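Local coordinates for DUF2020 domain-containing protein (Corynebacterium diphtheriae, PDB 3V7B), which is of unknown function but carries a DUF2020 domain, which belongs to the Mog1p/PsbP clan, at residues A[40-45]-A[129-134]; A[77-82]-A[118-123]. All blocks are in the same frame, centred on the assembly; numbering follows the deposited sequence.

Two loops at the ends of neighbouring strands are tied down here. Strands 114-121 and 124-130 follow each other in the chain and adjoin in one antiparallel sheet; interaction 2 holds the turn between them, and interaction 1 holds the far end of the second. The contacts sit on opposite sides of the chain's centre, their centres about 26 Å apart. Interaction 1 is partly buried and built from carboxamides, a serine hydroxyl and a backbone carbonyl; one hydrogen bond between side-chain amides, Asn131 to Gln42, joins its segments amid close packing. Interaction 2 is a surface contact in which a helix's first turn rests on a Gly-Pro turn through van der Waals contacts, a CA-H...O contact and a water.

Interaction 1: residues A[40-45]-A[129-134]; sequences NGQRMT and WSNQQQ
Asn40, the last residue of its helix, lies over Ser130 and Gln132. Its CG is anti to the backbone N (chi1 -157°), which carries the amide to Ser130, where Asn40 CG is 3.6 Å from Ser130 OG. That hydroxyl accepts from Gln132 N at 2.8 Å, an ST turn that starts the bend out of the strand; serine suits the place because its short side chain can reach back to its own backbone. Asn40 O meets the aliphatic part of Gln132, 3.3 Å from Gln132 CG. Gly41 then leaves the helix with positive phi, where a side chain would jam against the preceding carbonyl. Gln42 stretches an extended side chain toward the other loop, and Asn131 ND2 donates to Gln42 OE1 at 2.8 Å. The N-H...O angle is 166°, but the donor stands above the plane of the Gln42 carbonyl, and the two amides are turned 84° apart. Gln132, bent in mid-chain, brings its NE2 to 3.5 Å from Gln42 CD and also donates to Asn131 OD1 at 2.8 Å. Asn131 thus uses both ends of its amide, which helps to fix its rotation. The contact joins the end of helix 33-40 to the end of strand 124-130. Met141 of helix 135-149 touches Asn40 and Ser130, Lys137 of that helix donates to Asn40 O, and Gln68, just before strand 69-75, holds Gln42 O.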
# COMPACT_ATOMS: atom_id res chain seq x y z
N ASN A 40 10.39 -2.93 7.12
CA ASN A 40 10.85 -3.06 5.71
C ASN A 40 12.39 -3.27 5.63
O ASN A 40 12.84 -4.09 4.86
CB ASN A 40 10.42 -1.90 4.86
CG ASN A 40 10.36 -2.23 3.38
OD1 ASN A 40 11.00 -1.59 2.55
ND2 ASN A 40 9.53 -3.16 3.05
N GLY A 41 13.16 -2.59 6.45
CA GLY A 41 14.55 -2.96 6.61
C GLY A 41 15.59 -1.99 6.09
O GLY A 41 16.78 -2.30 6.17
N GLN A 42 15.16 -0.83 5.62
CA GLN A 42 16.10 0.17 5.12
C GLN A 42 15.91 1.47 5.82
O GLN A 42 14.78 1.87 6.15
CB GLN A 42 15.92 0.40 3.62
CG GLN A 42 16.16 -0.83 2.78
CD GLN A 42 16.02 -0.56 1.28
OE1 GLN A 42 15.22 0.28 0.85
NE2 GLN A 42 16.85 -1.22 0.49
N ARG A 43 17.03 2.17 6.08
CA ARG A 43 16.95 3.49 6.64
C ARG A 43 16.12 4.50 5.82
O ARG A 43 16.18 4.50 4.59
CB ARG A 43 18.35 4.04 6.88
CG ARG A 43 19.10 3.17 7.89
CD ARG A 43 20.55 3.61 7.98
NE ARG A 43 21.38 2.77 8.85
CZ ARG A 43 21.97 1.63 8.48
NH1 ARG A 43 21.79 1.13 7.25
NH2 ARG A 43 22.75 0.95 9.31
N MSE A 44 15.40 5.38 6.52
CA MSE A 44 14.55 6.41 5.89
C MSE A 44 15.33 7.64 5.42
O MSE A 44 16.07 8.29 6.22
CB MSE A 44 13.44 6.88 6.85
CG MSE A 44 12.19 7.51 6.17
SE MSE A 44 11.06 6.16 5.34
CE MSE A 44 10.51 5.18 6.88
N THR A 45 15.14 7.97 4.17
CA THR A 45 15.57 9.24 3.62
C THR A 45 14.47 10.28 3.70
O THR A 45 14.73 11.46 3.91
CB THR A 45 15.97 9.12 2.14
OG1 THR A 45 17.15 8.31 2.06
CG2 THR A 45 16.33 10.47 1.62
N TRP A 129 3.16 -2.10 -1.56
CA TRP A 129 4.28 -2.56 -2.34
C TRP A 129 5.52 -2.33 -1.46
O TRP A 129 5.61 -1.31 -0.75
CB TRP A 129 4.41 -1.71 -3.58
CG TRP A 129 3.36 -1.93 -4.62
CD1 TRP A 129 3.32 -2.89 -5.59
CD2 TRP A 129 2.20 -1.10 -4.85
NE1 TRP A 129 2.25 -2.71 -6.42
CE2 TRP A 129 1.52 -1.65 -6.01
CE3 TRP A 129 1.69 0.05 -4.23
CZ2 TRP A 129 0.41 -1.07 -6.52
CZ3 TRP A 129 0.53 0.61 -4.73
CH2 TRP A 129 -0.11 0.10 -5.83
N SER A 130 6.45 -3.25 -1.52
CA SER A 130 7.74 -3.12 -0.88
C SER A 130 8.84 -3.40 -1.89
O SER A 130 8.67 -4.20 -2.78
CB SER A 130 7.89 -4.13 0.26
OG SER A 130 9.25 -4.26 0.66
N ASN A 131 10.00 -2.77 -1.69
CA ASN A 131 11.17 -3.02 -2.55
C ASN A 131 11.90 -4.28 -2.12
O ASN A 131 12.91 -4.62 -2.73
CB ASN A 131 12.12 -1.80 -2.65
CG ASN A 131 12.91 -1.55 -1.37
OD1 ASN A 131 12.66 -2.17 -0.34
ND2 ASN A 131 13.90 -0.64 -1.44
N GLN A 132 11.41 -4.93 -1.06
CA GLN A 132 12.04 -6.13 -0.49
C GLN A 132 11.45 -7.41 -1.08
O GLN A 132 10.37 -7.39 -1.63
CB GLN A 132 11.81 -6.13 1.04
CG GLN A 132 12.36 -4.87 1.68
CD GLN A 132 13.87 -4.80 1.66
OE1 GLN A 132 14.54 -5.75 2.01
NE2 GLN A 132 14.41 -3.66 1.27
N GLN A 133 12.15 -8.51 -0.92
CA GLN A 133 11.75 -9.74 -1.55
C GLN A 133 10.74 -10.53 -0.76
O GLN A 133 10.10 -11.42 -1.31
CB GLN A 133 12.96 -10.60 -1.79
CG GLN A 133 13.96 -9.91 -2.69
CD GLN A 133 14.94 -10.90 -3.27
OE1 GLN A 133 14.55 -12.02 -3.65
NE2 GLN A 133 16.21 -10.49 -3.35
N GLN A 134 10.56 -10.15 0.50
CA GLN A 134 9.66 -10.88 1.44
C GLN A 134 8.30 -10.30 1.51
O GLN A 134 8.18 -9.23 2.07
CB GLN A 134 10.22 -10.84 2.84
CG GLN A 134 11.64 -11.39 2.95
CD GLN A 134 12.77 -10.46 2.41
OE1 GLN A 134 12.71 -9.23 2.51
NE2 GLN A 134 13.82 -11.09 1.84

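Interaction 2: residues A[77-82]-A[118-123]; sequences PSEEEA and AVQKGP
Van der Waals packing brings Ala82 against the turn of 122-123: its CB lies 3.5 Å from Pro123 O and 4.0 Å from Gln120 CB. The small methyl suits this buried spot, where helix backbone and turn come close. Pro123 sets its CB 3.7 Å from Ser78 C, so the ring lies against the start of the helix. Glu79 runs extended along the turn, its CG swung away from the backbone N (chi1 170°), which lays the chain alongside Gly122, with OE2 3.6 Å from Gly122 CA. A CA-H...O contact joins Glu79 CA to Gly122 O at 3.5 Å. Gly122 fits the bend through its positive phi and because a CB would collide with the Pro123 ring. One water accepts from Gly122 N at 3.0 Å and gives Glu79 OE1 a weak bond, at most a loose bridge. Within 77-82, Ser78 is the N-cap: its OG accepts from Glu81 N at 3.0 Å, an amide lacking a helical partner. The contact sets the start of helix 79-89 on the turn joining strands 114-121 and 124-130. Ile83 and Val86, farther along the helix, touch Gln120; the Pro123 carbonyl is hydrogen-bonded to the backbone of Met76.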
# COMPACT_ATOMS: atom_id res chain seq x y z
N PRO A 77 -16.13 3.15 -5.70
CA PRO A 77 -17.62 3.26 -5.84
C PRO A 77 -18.35 1.96 -5.70
O PRO A 77 -19.57 1.97 -5.47
CB PRO A 77 -17.81 3.72 -7.30
CG PRO A 77 -16.53 4.30 -7.71
CD PRO A 77 -15.44 3.61 -6.94
N SER A 78 -17.64 0.85 -5.88
CA SER A 78 -18.20 -0.48 -5.67
C SER A 78 -17.13 -1.51 -5.28
O SER A 78 -15.91 -1.29 -5.42
CB SER A 78 -18.85 -1.03 -6.94
OG SER A 78 -17.83 -1.21 -7.92
N GLU A 79 -17.63 -2.66 -4.83
CA GLU A 79 -16.77 -3.80 -4.48
C GLU A 79 -16.12 -4.34 -5.75
O GLU A 79 -14.92 -4.67 -5.75
CB GLU A 79 -17.59 -4.89 -3.76
CG GLU A 79 -16.87 -6.17 -3.59
CD GLU A 79 -17.52 -7.06 -2.58
OE1 GLU A 79 -17.05 -8.19 -2.57
OE2 GLU A 79 -18.46 -6.63 -1.83
N GLU A 80 -16.89 -4.37 -6.83
CA GLU A 80 -16.35 -4.76 -8.14
C GLU A 80 -15.11 -3.97 -8.50
O GLU A 80 -14.11 -4.51 -9.00
CB GLU A 80 -17.38 -4.53 -9.26
CG GLU A 80 -16.92 -5.06 -10.61
CD GLU A 80 -16.80 -6.60 -10.60
OE1 GLU A 80 -15.86 -7.15 -9.99
OE2 GLU A 80 -17.69 -7.28 -11.18
N GLU A 81 -15.20 -2.66 -8.31
CA GLU A 81 -14.06 -1.81 -8.61
C GLU A 81 -12.88 -2.03 -7.60
O GLU A 81 -11.73 -1.92 -7.99
CB GLU A 81 -14.48 -0.33 -8.69
CG GLU A 81 -15.10 0.03 -10.04
CD GLU A 81 -14.02 0.08 -11.14
OE1 GLU A 81 -12.96 0.71 -10.93
OE2 GLU A 81 -14.20 -0.50 -12.22
N ALA A 82 -13.20 -2.29 -6.33
CA ALA A 82 -12.16 -2.61 -5.36
C ALA A 82 -11.47 -3.90 -5.77
O ALA A 82 -10.28 -4.04 -5.63
CB ALA A 82 -12.66 -2.73 -3.97
N ALA A 118 -2.11 -7.12 -1.51
CA ALA A 118 -3.31 -6.38 -1.96
C ALA A 118 -4.58 -7.09 -1.61
O ALA A 118 -4.80 -8.24 -1.96
CB ALA A 118 -3.25 -6.12 -3.46
N VAL A 119 -5.43 -6.42 -0.82
CA VAL A 119 -6.64 -7.02 -0.35
C VAL A 119 -7.79 -6.05 -0.39
O VAL A 119 -7.61 -4.86 -0.38
CB VAL A 119 -6.56 -7.56 1.09
CG1 VAL A 119 -5.63 -8.85 1.16
CG2 VAL A 119 -6.09 -6.41 2.06
N GLN A 120 -8.97 -6.61 -0.55
CA GLN A 120 -10.19 -5.78 -0.41
C GLN A 120 -11.21 -6.40 0.52
O GLN A 120 -11.24 -7.60 0.77
CB GLN A 120 -10.80 -5.50 -1.78
CG GLN A 120 -11.32 -6.67 -2.60
CD GLN A 120 -12.52 -7.42 -2.10
OE1 GLN A 120 -13.55 -6.88 -1.61
NE2 GLN A 120 -12.43 -8.69 -2.25
N LYS A 121 -12.10 -5.52 0.97
CA LYS A 121 -13.18 -5.83 1.88
C LYS A 121 -14.27 -4.88 1.41
O LYS A 121 -14.14 -3.66 1.54
CB LYS A 121 -12.84 -5.55 3.35
CG LYS A 121 -13.98 -5.94 4.28
CD LYS A 121 -13.61 -6.03 5.78
CE LYS A 121 -13.61 -4.69 6.49
NZ LYS A 121 -13.94 -4.85 7.96
N GLY A 122 -15.33 -5.42 0.82
CA GLY A 122 -16.38 -4.54 0.30
C GLY A 122 -15.75 -3.61 -0.74
O GLY A 122 -14.93 -4.04 -1.48
N PRO A 123 -16.06 -2.31 -0.71
CA PRO A 123 -15.50 -1.43 -1.70
C PRO A 123 -14.17 -0.77 -1.31
O PRO A 123 -13.69 0.07 -2.05
CB PRO A 123 -16.56 -0.35 -1.85
CG PRO A 123 -17.11 -0.24 -0.50
CD PRO A 123 -17.17 -1.66 0.02
O HOH W 1 -15.54 -8.32 0.19